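Local coordinates for protein probable adenylyl-sulfate kinase (Aeropyrum pernix, PDB 2YVU) that probably transfers a phosphate from ATP to adenosine 5'-phosphosulfate, producing 3'-phosphoadenylyl sulfate, the activated form of sulfate used in sulfur metabolism, at residues S24-I29 against I89-S94; A30-D35 against H172-L177; W17-P22 against Q98-V103; I127-K132 against L163-N168; M102-V107 against N158-L163. All coordinates share one frame; numbering follows the deposited sequence.

Contact 1. Residues S24-I29 against I89-S94; sequences SGKTTI and ICSFVS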
# COMPACT_ATOMS: atom_id res chain seq x y z
N SER A 24 21.37 7.83 -9.76
CA SER A 24 22.45 7.25 -8.97
C SER A 24 22.52 5.72 -9.09
O SER A 24 23.51 5.10 -8.75
CB SER A 24 22.31 7.64 -7.51
OG SER A 24 21.10 7.13 -6.98
N GLY A 25 21.46 5.10 -9.58
CA GLY A 25 21.50 3.65 -9.72
C GLY A 25 20.68 2.92 -8.68
O GLY A 25 20.75 1.69 -8.60
N LYS A 26 19.90 3.66 -7.90
CA LYS A 26 19.05 3.09 -6.84
C LYS A 26 18.21 1.91 -7.29
O LYS A 26 18.26 0.83 -6.70
CB LYS A 26 18.06 4.14 -6.33
CG LYS A 26 18.63 5.36 -5.63
CD LYS A 26 17.52 6.43 -5.58
CE LYS A 26 17.18 6.83 -7.03
NZ LYS A 26 15.90 7.54 -7.29
N THR A 27 17.39 2.12 -8.32
CA THR A 27 16.50 1.08 -8.80
C THR A 27 17.19 -0.17 -9.32
O THR A 27 16.70 -1.28 -9.11
CB THR A 27 15.51 1.64 -9.84
OG1 THR A 27 14.77 2.72 -9.25
CG2 THR A 27 14.53 0.56 -10.28
N THR A 28 18.32 -0.02 -10.00
CA THR A 28 19.05 -1.20 -10.46
C THR A 28 19.47 -2.03 -9.23
O THR A 28 19.33 -3.26 -9.20
CB THR A 28 20.35 -0.83 -11.17
OG1 THR A 28 20.11 0.24 -12.08
CG2 THR A 28 20.88 -2.04 -11.93
N ILE A 29 20.01 -1.34 -8.22
CA ILE A 29 20.43 -2.01 -6.99
C ILE A 29 19.24 -2.71 -6.33
O ILE A 29 19.34 -3.89 -5.94
CB ILE A 29 21.05 -1.01 -5.98
CG1 ILE A 29 22.41 -0.52 -6.53
CG2 ILE A 29 21.18 -1.66 -4.58
CD1 ILE A 29 23.03 0.60 -5.71
N ILE A 89 11.79 -3.57 -0.29
CA ILE A 89 12.90 -2.76 -0.78
C ILE A 89 12.32 -1.52 -1.47
O ILE A 89 11.56 -1.62 -2.44
CB ILE A 89 13.78 -3.58 -1.75
CG1 ILE A 89 14.31 -4.82 -1.01
CG2 ILE A 89 14.96 -2.75 -2.24
CD1 ILE A 89 14.79 -5.94 -1.95
N CYS A 90 12.65 -0.35 -0.93
CA CYS A 90 12.12 0.90 -1.47
C CYS A 90 13.13 1.78 -2.18
O CYS A 90 14.24 1.99 -1.69
CB CYS A 90 11.47 1.72 -0.35
SG CYS A 90 10.11 0.95 0.47
N SER A 91 12.73 2.33 -3.32
CA SER A 91 13.58 3.22 -4.10
C SER A 91 12.75 4.42 -4.51
O SER A 91 11.98 4.36 -5.48
CB SER A 91 14.09 2.54 -5.37
OG SER A 91 14.86 3.48 -6.09
N PHE A 92 12.90 5.51 -3.77
CA PHE A 92 12.11 6.68 -4.07
C PHE A 92 12.89 7.97 -4.10
O PHE A 92 14.04 8.02 -3.68
CB PHE A 92 10.98 6.83 -3.05
CG PHE A 92 9.90 5.82 -3.20
CD1 PHE A 92 9.94 4.62 -2.50
CD2 PHE A 92 8.86 6.05 -4.10
CE1 PHE A 92 8.96 3.65 -2.69
CE2 PHE A 92 7.86 5.08 -4.30
CZ PHE A 92 7.91 3.88 -3.59
N VAL A 93 12.25 9.01 -4.62
CA VAL A 93 12.84 10.34 -4.66
C VAL A 93 12.41 10.95 -3.32
O VAL A 93 11.24 11.31 -3.13
CB VAL A 93 12.30 11.16 -5.86
CG1 VAL A 93 10.80 11.18 -5.84
CG2 VAL A 93 12.85 12.58 -5.81
N SER A 94 13.35 11.02 -2.39
CA SER A 94 13.10 11.56 -1.06
C SER A 94 14.36 12.30 -0.61
O SER A 94 15.06 11.88 0.30
CB SER A 94 12.78 10.39 -0.12
OG SER A 94 13.73 9.34 -0.25
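Lys-26 and Thr-27 meet Ser-91 in a small, largely polar contact between the first turn of helix 26-39 and strand 87-91, close to the centre of the chain. The evidence is one hydroxyl pair and one alkyl chain. Ser-91 OG and Thr-27 OG1 lie 3.3 Å apart and are hydrogen-bonded, a long bond in which either hydroxyl could be the donor. A first torsion of 178° sets the Ser-91 hydroxyl opposite its own backbone N, where OG can meet Thr-27 OG1. On the lysine side, Lys-26 CB comes within 3.3 Å of Ser-91 OG, and its CD follows at 4.0 Å from the same oxygen, so the hydroxyl is flanked by the lysine stem and the threonine oxygen. The sequence from Gly-20 to Thr-27 matches a P-loop (Walker A), the phosphate-binding turn of this kinase fold, and is consistent with an ATP site as in related enzymes. Gly-25 is the N-cap, its positive phi (105°) being one that glycine tolerates, and its O receives Ile-29 N at 3.1 Å. Bent at its third torsion, the lysine chain carries NZ along the strand to 4.1 Å from Phe-92 O, a distance that implies proximity and not a bond. Further on, Ser-94 is the probable phosphoserine intermediate by analogy with relatives, and Ser-24 OG is held by Leu-21 O within the loop.

Contact 2. Residues A30-D35 against H172-L177; sequences ATRLAD and HNVSYL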
# COMPACT_ATOMS: atom_id res chain seq x y z
N ALA A 30 18.11 -2.01 -6.20
CA ALA A 30 16.91 -2.60 -5.59
C ALA A 30 16.47 -3.91 -6.28
O ALA A 30 16.20 -4.91 -5.65
CB ALA A 30 15.77 -1.61 -5.64
N THR A 31 16.41 -3.87 -7.60
CA THR A 31 15.97 -5.02 -8.37
C THR A 31 16.91 -6.23 -8.32
O THR A 31 16.47 -7.37 -8.28
CB THR A 31 15.73 -4.61 -9.84
OG1 THR A 31 14.68 -3.63 -9.88
CG2 THR A 31 15.31 -5.80 -10.67
N ARG A 32 18.20 -5.96 -8.36
CA ARG A 32 19.18 -7.03 -8.30
C ARG A 32 19.16 -7.63 -6.91
O ARG A 32 19.23 -8.85 -6.75
CB ARG A 32 20.56 -6.49 -8.70
CG ARG A 32 20.54 -6.08 -10.17
CD ARG A 32 21.77 -5.32 -10.64
NE ARG A 32 23.00 -6.09 -10.57
CZ ARG A 32 23.84 -6.25 -11.59
NH1 ARG A 32 23.59 -5.69 -12.76
NH2 ARG A 32 24.96 -6.94 -11.42
N LEU A 33 19.03 -6.78 -5.89
CA LEU A 33 18.96 -7.32 -4.54
C LEU A 33 17.69 -8.16 -4.41
O LEU A 33 17.71 -9.25 -3.84
CB LEU A 33 18.95 -6.21 -3.49
CG LEU A 33 18.69 -6.73 -2.07
CD1 LEU A 33 19.83 -7.58 -1.60
CD2 LEU A 33 18.47 -5.55 -1.12
N ALA A 34 16.59 -7.65 -4.94
CA ALA A 34 15.33 -8.36 -4.86
C ALA A 34 15.42 -9.72 -5.55
O ALA A 34 14.91 -10.72 -5.04
CB ALA A 34 14.22 -7.50 -5.49
N ASP A 35 16.06 -9.75 -6.71
CA ASP A 35 16.20 -11.02 -7.43
C ASP A 35 16.94 -12.05 -6.55
O ASP A 35 16.54 -13.21 -6.47
CB ASP A 35 16.97 -10.80 -8.73
CG ASP A 35 16.85 -11.98 -9.68
OD1 ASP A 35 15.70 -12.41 -9.93
OD2 ASP A 35 17.89 -12.48 -10.17
N HIS A 172 29.64 -5.25 -6.74
CA HIS A 172 30.22 -5.06 -5.44
C HIS A 172 29.15 -4.49 -4.51
O HIS A 172 28.97 -4.96 -3.39
CB HIS A 172 31.41 -4.11 -5.52
CG HIS A 172 31.96 -3.72 -4.19
ND1 HIS A 172 31.36 -2.77 -3.39
CD2 HIS A 172 33.03 -4.17 -3.49
CE1 HIS A 172 32.03 -2.65 -2.26
NE2 HIS A 172 33.05 -3.50 -2.29
N ASN A 173 28.42 -3.48 -4.99
CA ASN A 173 27.42 -2.86 -4.13
C ASN A 173 26.21 -3.70 -3.78
O ASN A 173 25.73 -3.67 -2.64
CB ASN A 173 26.96 -1.51 -4.72
CG ASN A 173 28.01 -0.44 -4.56
OD1 ASN A 173 28.84 -0.51 -3.65
ND2 ASN A 173 27.97 0.57 -5.42
N VAL A 174 25.69 -4.44 -4.76
CA VAL A 174 24.55 -5.28 -4.48
C VAL A 174 24.95 -6.31 -3.40
O VAL A 174 24.20 -6.60 -2.45
CB VAL A 174 24.10 -6.06 -5.74
CG1 VAL A 174 23.18 -7.15 -5.33
CG2 VAL A 174 23.37 -5.11 -6.73
N SER A 175 26.15 -6.84 -3.57
CA SER A 175 26.70 -7.83 -2.67
C SER A 175 26.92 -7.26 -1.28
O SER A 175 26.72 -7.94 -0.28
CB SER A 175 28.04 -8.33 -3.24
OG SER A 175 28.66 -9.25 -2.37
N TYR A 176 27.32 -6.00 -1.21
CA TYR A 176 27.57 -5.36 0.08
C TYR A 176 26.25 -5.14 0.81
O TYR A 176 26.18 -5.34 2.02
CB TYR A 176 28.30 -4.03 -0.15
CG TYR A 176 28.90 -3.34 1.07
CD1 TYR A 176 29.64 -4.04 2.03
CD2 TYR A 176 28.78 -1.95 1.23
CE1 TYR A 176 30.24 -3.39 3.10
CE2 TYR A 176 29.38 -1.28 2.30
CZ TYR A 176 30.11 -2.01 3.23
OH TYR A 176 30.70 -1.35 4.29
N LEU A 177 25.21 -4.74 0.08
CA LEU A 177 23.88 -4.49 0.66
C LEU A 177 23.25 -5.80 1.10
O LEU A 177 22.58 -5.88 2.13
CB LEU A 177 22.94 -3.83 -0.39
CG LEU A 177 21.88 -2.78 0.00
CD1 LEU A 177 20.69 -2.84 -0.96
CD2 LEU A 177 21.40 -2.95 1.42
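Arg-32 lies across Val-174 at about a right angle, and its chain can be followed outward atom by atom. CB is the first to touch, 3.7 Å from Val-174 CG2. CG stands anti to the carbonyl carbon (chi1 -66°), and a bend at the third torsion (chi3 63°) brings NE back to 4.0 Å from the same methyl, which thus fits against both the root and the neck of the side chain. At the tip, NH2 forms a salt bridge with Glu-171, one residue ahead of the 172-177 segment, so the charged end is paired on the helix whose valine supports its stem. These two helices, 26-39 and 170-184, lie side by side on one face of the parallel sheet in the three-layer alpha/beta/alpha fold of P-loop kinases. Their local axes approach to 9.6 Å with a signed crossing angle of -56°. Close spacing at this point is also seen in the backbone, where the CA atoms of Leu-33 and Val-174 are 6.0 Å apart. Val-174 CG1 turns the other way from CG2 and reaches 4.2 Å from Leu-33 N. Deeper in, Leu-33 sets CD2 at 3.5 Å from Leu-177 CD1, the two chains crossing nearly at right angles. Leu-33 also touches Ile-89 of strand 87-91, and Leu-177 touches Leu-163 of strand 161-164.

Contact 3. Residues W17-P22 against Q98-V103; sequences WLTGLP and QARNMV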
# COMPACT_ATOMS: atom_id res chain seq x y z
N TRP A 17 15.36 1.10 2.62
CA TRP A 17 15.05 2.37 1.97
C TRP A 17 16.23 2.97 1.21
O TRP A 17 17.15 3.54 1.82
CB TRP A 17 14.56 3.36 3.02
CG TRP A 17 13.95 4.60 2.44
CD1 TRP A 17 14.60 5.74 2.05
CD2 TRP A 17 12.58 4.78 2.07
NE1 TRP A 17 13.72 6.62 1.46
CE2 TRP A 17 12.48 6.05 1.45
CE3 TRP A 17 11.42 3.99 2.20
CZ2 TRP A 17 11.27 6.54 0.94
CZ3 TRP A 17 10.23 4.48 1.70
CH2 TRP A 17 10.16 5.75 1.07
N LEU A 18 16.22 2.85 -0.12
CA LEU A 18 17.35 3.40 -0.86
C LEU A 18 17.12 4.89 -1.12
O LEU A 18 16.09 5.28 -1.68
CB LEU A 18 17.53 2.66 -2.18
CG LEU A 18 17.61 1.13 -2.10
CD1 LEU A 18 17.38 0.54 -3.49
CD2 LEU A 18 18.94 0.69 -1.56
N THR A 19 18.07 5.72 -0.72
CA THR A 19 17.92 7.15 -0.96
C THR A 19 19.14 7.65 -1.72
O THR A 19 20.29 7.24 -1.45
CB THR A 19 17.74 7.94 0.38
OG1 THR A 19 17.69 9.34 0.10
CG2 THR A 19 18.89 7.66 1.33
N GLY A 20 18.90 8.51 -2.70
CA GLY A 20 19.96 9.05 -3.51
C GLY A 20 19.38 9.84 -4.66
O GLY A 20 18.17 9.86 -4.85
N LEU A 21 20.25 10.49 -5.42
CA LEU A 21 19.83 11.31 -6.54
C LEU A 21 19.28 10.49 -7.69
O LEU A 21 19.64 9.33 -7.86
CB LEU A 21 21.01 12.15 -7.06
CG LEU A 21 21.56 13.29 -6.20
CD1 LEU A 21 22.86 13.82 -6.82
CD2 LEU A 21 20.53 14.40 -6.08
N PRO A 22 18.37 11.09 -8.48
CA PRO A 22 17.82 10.35 -9.62
C PRO A 22 19.05 10.06 -10.47
O PRO A 22 19.92 10.92 -10.61
CB PRO A 22 16.91 11.37 -10.29
CG PRO A 22 16.45 12.23 -9.16
CD PRO A 22 17.69 12.39 -8.31
N GLN A 98 14.12 15.27 6.76
CA GLN A 98 12.91 15.29 7.56
C GLN A 98 11.89 14.31 7.01
O GLN A 98 11.27 13.55 7.75
CB GLN A 98 12.32 16.71 7.56
CG GLN A 98 10.97 16.86 8.30
CD GLN A 98 9.76 16.41 7.46
OE1 GLN A 98 9.66 16.71 6.27
NE2 GLN A 98 8.82 15.70 8.10
N ALA A 99 11.72 14.34 5.69
CA ALA A 99 10.78 13.45 5.03
C ALA A 99 11.17 12.00 5.26
O ALA A 99 10.33 11.17 5.60
CB ALA A 99 10.74 13.77 3.53
N ARG A 100 12.45 11.70 5.10
CA ARG A 100 12.93 10.34 5.32
C ARG A 100 12.85 9.94 6.80
O ARG A 100 12.64 8.77 7.11
CB ARG A 100 14.38 10.20 4.81
CG ARG A 100 14.50 10.38 3.29
CD ARG A 100 15.80 9.80 2.74
NE ARG A 100 16.97 10.32 3.44
CZ ARG A 100 17.56 11.48 3.17
NH1 ARG A 100 17.11 12.27 2.19
NH2 ARG A 100 18.60 11.87 3.90
N ASN A 101 12.99 10.90 7.71
CA ASN A 101 12.89 10.60 9.15
C ASN A 101 11.44 10.25 9.51
O ASN A 101 11.19 9.39 10.35
CB ASN A 101 13.37 11.80 9.98
CG ASN A 101 14.86 12.05 9.82
OD1 ASN A 101 15.39 13.03 10.35
ND2 ASN A 101 15.54 11.17 9.08
N MET A 102 10.51 10.92 8.86
CA MET A 102 9.08 10.67 9.05
C MET A 102 8.75 9.24 8.54
O MET A 102 7.97 8.51 9.14
CB MET A 102 8.30 11.73 8.29
CG MET A 102 6.80 11.55 8.29
SD MET A 102 6.27 10.45 6.97
CE MET A 102 6.30 11.57 5.54
N VAL A 103 9.36 8.84 7.43
CA VAL A 103 9.13 7.50 6.89
C VAL A 103 9.69 6.48 7.89
O VAL A 103 9.01 5.53 8.26
CB VAL A 103 9.82 7.31 5.53
CG1 VAL A 103 9.76 5.84 5.13
CG2 VAL A 103 9.12 8.16 4.48
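Arg-100 and Val-103, one turn apart on helix 97-109, press against Thr-19 and Trp-17 of the central strand, a helix-on-sheet layer of the P-loop kinase fold. The local axes run nearly antiparallel, at 176°, and 11.4 Å apart. Taking the helix in order, Arg-100 comes first. Its chain, bent at the third torsion (chi3 -54°), places CD 3.3 Å from Thr-19 OG1, and that oxygen lies over one face of the guanidinium, 3.6 Å from Arg-100 NH1. The N-H groups of the arginine are used elsewhere: NE in a salt bridge with Glu-116, NH1 on Ser-94 O and NH2 on Glu-154 O, while Thr-19 OG1 bonds to Tyr-153. A leucine at Arg-100 would probably deprive the Glu-116 carboxylate of this charged partner and leave the carbonyl of Ser-94, itself the probable phosphoserine intermediate, without this donor. Arg-100 CD also reaches 4.0 Å from Trp-17 NE1, the nitrogen that bonds Ser-94 OG. Next along the helix, Val-103 sets CG1 over a face of the indole as a CH-pi contact, 3.9 Å from the centroid of the Trp-17 six-membered ring and 20° off its normal, with Trp-17 CZ3 the nearest ring atom to that methyl at 3.7 Å.

Contact 4. Residues I127-K132 against L163-N168; sequences IRRDPK and LDTESN
The guanidinium of Arg-129 receives Thr-165 OG1 at its edge, 4° out of the plane, and NH1 donates to that oxygen over 3.0 Å. An N-H...O angle of 167° shows the bond to be nearly straight. Glu-166 CG approaches the same group obliquely, 3.7 Å from Arg-129 NH1. The remaining nitrogens have partners too: NE pairs with Glu-125 in a salt bridge, and NH2 donates to Gly-23 O, in the loop thought to bind ATP. An arginine chain extended from CG to NE spans the gap from the end of helix 123-129, where the nearest CA atoms, those of Arg-129 and Glu-166, are 10.8 Å apart. The receiving side is the turn that follows edge strand 161-164 of the sheet, and it is shaped by an Asx turn: Asp-164 OD1 accepts Glu-166 N at 2.8 Å. The same oxygen takes Ser-167 N at 3.0 Å, meeting it from above the carboxylate plane. An alanine in place of Arg-129 is likely to leave Thr-165 OG1 and Gly-23 O without this donor and take from Glu-125 one of its two arginine partners, the other being Arg-128. Thr-165 OG1, besides accepting from the arginine, is bonded to Lys-120 O on the neighbouring strand.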
# COMPACT_ATOMS: atom_id res chain seq x y z
N ILE A 127 24.39 13.84 -13.83
CA ILE A 127 24.06 14.60 -15.02
C ILE A 127 24.97 14.11 -16.17
O ILE A 127 24.50 13.79 -17.27
CB ILE A 127 24.27 16.11 -14.79
CG1 ILE A 127 23.15 16.65 -13.90
CG2 ILE A 127 24.26 16.84 -16.13
CD1 ILE A 127 23.38 18.09 -13.42
N ARG A 128 26.27 14.04 -15.89
CA ARG A 128 27.27 13.59 -16.86
C ARG A 128 26.95 12.18 -17.39
O ARG A 128 27.16 11.87 -18.56
CB ARG A 128 28.66 13.60 -16.20
CG ARG A 128 29.76 14.30 -16.98
CD ARG A 128 30.80 14.94 -16.05
NE ARG A 128 31.26 14.02 -15.01
CZ ARG A 128 31.72 14.40 -13.82
NH1 ARG A 128 31.80 15.68 -13.50
NH2 ARG A 128 32.08 13.48 -12.93
N ARG A 129 26.44 11.33 -16.52
CA ARG A 129 26.13 9.96 -16.90
C ARG A 129 25.09 9.84 -18.00
O ARG A 129 25.24 9.01 -18.90
CB ARG A 129 25.61 9.16 -15.71
CG ARG A 129 26.64 8.75 -14.68
CD ARG A 129 26.00 7.94 -13.53
NE ARG A 129 27.00 7.66 -12.52
CZ ARG A 129 26.77 7.12 -11.32
NH1 ARG A 129 27.79 6.91 -10.50
NH2 ARG A 129 25.54 6.79 -10.95
N ASP A 130 24.06 10.67 -17.92
CA ASP A 130 22.94 10.55 -18.84
C ASP A 130 22.48 11.79 -19.60
O ASP A 130 21.36 12.29 -19.37
CB ASP A 130 21.76 9.97 -18.07
CG ASP A 130 20.62 9.60 -18.98
OD1 ASP A 130 20.89 9.32 -20.16
OD2 ASP A 130 19.46 9.59 -18.50
N PRO A 131 23.32 12.29 -20.52
CA PRO A 131 23.01 13.48 -21.33
C PRO A 131 21.67 13.30 -22.03
O PRO A 131 20.76 14.13 -21.90
CB PRO A 131 24.17 13.52 -22.32
CG PRO A 131 25.31 12.94 -21.56
CD PRO A 131 24.66 11.77 -20.85
N LYS A 132 21.55 12.20 -22.76
CA LYS A 132 20.33 11.92 -23.50
C LYS A 132 19.09 12.07 -22.63
O LYS A 132 18.11 12.67 -23.05
CB LYS A 132 20.35 10.51 -24.10
CG LYS A 132 19.15 10.24 -25.03
CD LYS A 132 19.25 8.92 -25.80
CE LYS A 132 18.09 8.81 -26.80
NZ LYS A 132 18.08 7.54 -27.60
N LEU A 163 26.56 3.16 -0.34
CA LEU A 163 26.97 2.44 -1.55
C LEU A 163 27.55 3.48 -2.51
O LEU A 163 26.82 4.27 -3.11
CB LEU A 163 25.77 1.70 -2.19
CG LEU A 163 25.09 0.61 -1.33
CD1 LEU A 163 24.00 -0.04 -2.14
CD2 LEU A 163 26.10 -0.45 -0.85
N ASP A 164 28.88 3.49 -2.62
CA ASP A 164 29.54 4.45 -3.50
C ASP A 164 29.47 3.95 -4.94
O ASP A 164 30.21 3.04 -5.32
CB ASP A 164 31.01 4.63 -3.10
CG ASP A 164 31.65 5.83 -3.80
OD1 ASP A 164 31.33 6.07 -4.98
OD2 ASP A 164 32.47 6.53 -3.18
N THR A 165 28.58 4.54 -5.73
CA THR A 165 28.43 4.11 -7.11
C THR A 165 29.49 4.67 -8.06
O THR A 165 29.47 4.40 -9.25
CB THR A 165 27.02 4.46 -7.67
OG1 THR A 165 26.90 5.88 -7.80
CG2 THR A 165 25.92 3.95 -6.73
N GLU A 166 30.43 5.46 -7.54
CA GLU A 166 31.48 6.00 -8.40
C GLU A 166 32.76 5.19 -8.25
O GLU A 166 33.49 4.97 -9.22
CB GLU A 166 31.72 7.50 -8.09
CG GLU A 166 30.78 8.44 -8.89
CD GLU A 166 30.92 9.92 -8.52
OE1 GLU A 166 29.98 10.47 -7.89
OE2 GLU A 166 31.95 10.55 -8.85
N SER A 167 33.01 4.71 -7.03
CA SER A 167 34.19 3.93 -6.72
C SER A 167 33.99 2.45 -6.99
O SER A 167 34.92 1.77 -7.43
CB SER A 167 34.55 4.08 -5.24
OG SER A 167 34.46 5.42 -4.83
N ASN A 168 32.79 1.95 -6.71
CA ASN A 168 32.53 0.52 -6.88
C ASN A 168 31.53 0.15 -7.95
O ASN A 168 30.69 0.97 -8.34
CB ASN A 168 32.06 -0.08 -5.55
CG ASN A 168 33.14 -0.04 -4.49
OD1 ASN A 168 33.11 0.79 -3.59
ND2 ASN A 168 34.10 -0.94 -4.61

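Contact 5. Residues M102-V107 against N158-L163; sequences MVRRIV and NPQLVL
Arg-104 and Gln-160 reach each other through two differently shaped chains. In Arg-104, CG is anti to the backbone N (chi1 172°) and the second torsion is likewise extended, so the chain leaves the helix straight before a bend at the third (chi3 -66°) turns the guanidinium. Gln-160 instead keeps CG beside its backbone N and folds at its second torsion, which brings the amide round to the arginine's end. The two side chains come from opposite directions, and the backbones remain well apart: even the closest pair of CA atoms, those of Arg-104 and Pro-159, is separated by 11.4 Å. As modelled, Arg-104 NH2 stands 2.7 Å from Gln-160 NE2. Both nitrogens carry hydrogens, so the amide is probably turned over in the model, and with it turned back the pair may be a hydrogen bond. The amide end meets the guanidinium at its edge, near the guanidinium plane, and the two planes are almost perpendicular, 87° apart. Helix 97-109 is the helical link of the beta-alpha-beta unit that runs from strand 87-91 to strand 114-120, while Gln-160 lies just before edge strand 161-164; the pair therefore joins a helix on one face of the sheet to the entry of its outermost strand. The arginine's main polar partners are acidic: NH1 forms a salt bridge with Glu-108, one turn further along the helix, and NH2 another with Glu-116. Gln-160 is bonded through its backbone to Glu-116, whose carboxylate takes Arg-104 NH2.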
# COMPACT_ATOMS: atom_id res chain seq x y z
N MET A 102 10.51 10.92 8.86
CA MET A 102 9.08 10.67 9.05
C MET A 102 8.75 9.24 8.54
O MET A 102 7.97 8.51 9.14
CB MET A 102 8.30 11.73 8.29
CG MET A 102 6.80 11.55 8.29
SD MET A 102 6.27 10.45 6.97
CE MET A 102 6.30 11.57 5.54
N VAL A 103 9.36 8.84 7.43
CA VAL A 103 9.13 7.50 6.89
C VAL A 103 9.69 6.48 7.89
O VAL A 103 9.01 5.53 8.26
CB VAL A 103 9.82 7.31 5.53
CG1 VAL A 103 9.76 5.84 5.13
CG2 VAL A 103 9.12 8.16 4.48
N ARG A 104 10.93 6.70 8.33
CA ARG A 104 11.57 5.82 9.31
C ARG A 104 10.71 5.62 10.55
O ARG A 104 10.56 4.49 11.03
CB ARG A 104 12.92 6.40 9.77
CG ARG A 104 13.56 5.64 10.95
CD ARG A 104 14.90 6.28 11.44
NE ARG A 104 15.99 6.20 10.46
CZ ARG A 104 16.71 5.10 10.21
NH1 ARG A 104 16.47 3.97 10.86
NH2 ARG A 104 17.70 5.14 9.33
N ARG A 105 10.18 6.73 11.08
CA ARG A 105 9.34 6.70 12.28
C ARG A 105 8.15 5.77 12.14
O ARG A 105 7.85 4.98 13.04
CB ARG A 105 8.80 8.10 12.61
CG ARG A 105 9.82 9.08 13.18
CD ARG A 105 9.13 10.21 13.98
NE ARG A 105 8.16 10.99 13.21
CZ ARG A 105 8.48 11.97 12.36
NH1 ARG A 105 9.75 12.30 12.16
NH2 ARG A 105 7.52 12.61 11.71
N ILE A 106 7.45 5.89 11.03
CA ILE A 106 6.29 5.07 10.78
C ILE A 106 6.67 3.60 10.79
O ILE A 106 6.00 2.79 11.42
CB ILE A 106 5.63 5.46 9.45
CG1 ILE A 106 4.96 6.82 9.63
CG2 ILE A 106 4.67 4.36 9.00
CD1 ILE A 106 4.51 7.51 8.35
N VAL A 107 7.78 3.27 10.13
CA VAL A 107 8.22 1.86 10.08
C VAL A 107 8.69 1.34 11.46
O VAL A 107 8.30 0.24 11.90
CB VAL A 107 9.35 1.67 9.02
CG1 VAL A 107 9.88 0.25 9.04
CG2 VAL A 107 8.78 2.01 7.60
N ASN A 158 23.17 9.62 9.40
CA ASN A 158 23.69 8.33 9.81
C ASN A 158 22.96 7.19 9.13
O ASN A 158 22.05 6.59 9.69
CB ASN A 158 23.57 8.18 11.33
CG ASN A 158 24.89 7.83 11.97
OD1 ASN A 158 25.27 6.65 12.03
ND2 ASN A 158 25.60 8.84 12.43
N PRO A 159 23.36 6.87 7.88
CA PRO A 159 22.75 5.79 7.11
C PRO A 159 23.20 4.44 7.62
O PRO A 159 24.23 4.33 8.28
CB PRO A 159 23.26 6.06 5.71
CG PRO A 159 24.65 6.51 5.99
CD PRO A 159 24.44 7.51 7.11
N GLN A 160 22.45 3.39 7.34
CA GLN A 160 22.90 2.10 7.81
C GLN A 160 23.97 1.57 6.87
O GLN A 160 24.68 0.61 7.20
CB GLN A 160 21.72 1.14 7.92
CG GLN A 160 20.91 1.31 9.20
CD GLN A 160 20.39 2.74 9.43
OE1 GLN A 160 20.87 3.44 10.32
NE2 GLN A 160 19.40 3.15 8.66
N LEU A 161 24.13 2.20 5.71
CA LEU A 161 25.15 1.73 4.79
C LEU A 161 25.29 2.75 3.66
O LEU A 161 24.32 3.39 3.30
CB LEU A 161 24.74 0.36 4.21
CG LEU A 161 25.79 -0.53 3.54
CD1 LEU A 161 26.68 -1.10 4.64
CD2 LEU A 161 25.13 -1.69 2.76
N VAL A 162 26.48 2.86 3.10
CA VAL A 162 26.75 3.78 2.00
C VAL A 162 27.21 2.97 0.80
O VAL A 162 28.12 2.16 0.91
CB VAL A 162 27.87 4.79 2.33
CG1 VAL A 162 28.17 5.66 1.11
CG2 VAL A 162 27.45 5.64 3.52
N LEU A 163 26.56 3.16 -0.34
CA LEU A 163 26.97 2.44 -1.55
C LEU A 163 27.55 3.48 -2.51
O LEU A 163 26.82 4.27 -3.11
CB LEU A 163 25.77 1.70 -2.19
CG LEU A 163 25.09 0.61 -1.33
CD1 LEU A 163 24.00 -0.04 -2.14
CD2 LEU A 163 26.10 -0.45 -0.85

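Overall arrangement
Contact 1 holds part of the probable ATP loop and the probable phosphoserine Ser-94, and contact 3 holds the start of that loop; their centres are about 10 Å apart, and Cys-90 O receives Leu-18 N at 2.7 Å between neighbouring strands. Contact 2 continues contact 1 along helix 26-39, with Ile-89 CG2 against Ala-30 CB at 3.7 Å. Contact 4 borders the P-loop from the side of the edge strand, where Ser-24 O lies 3.3 Å from Thr-165 CG2. Contact 5 shares Met-102 and Val-103 with contact 3 and Leu-163 with contact 4, although the centres of contacts 4 and 5 are about 22 Å apart. Leu-163 also touches Ile-29 of contact 1 and Tyr-176 of contact 2.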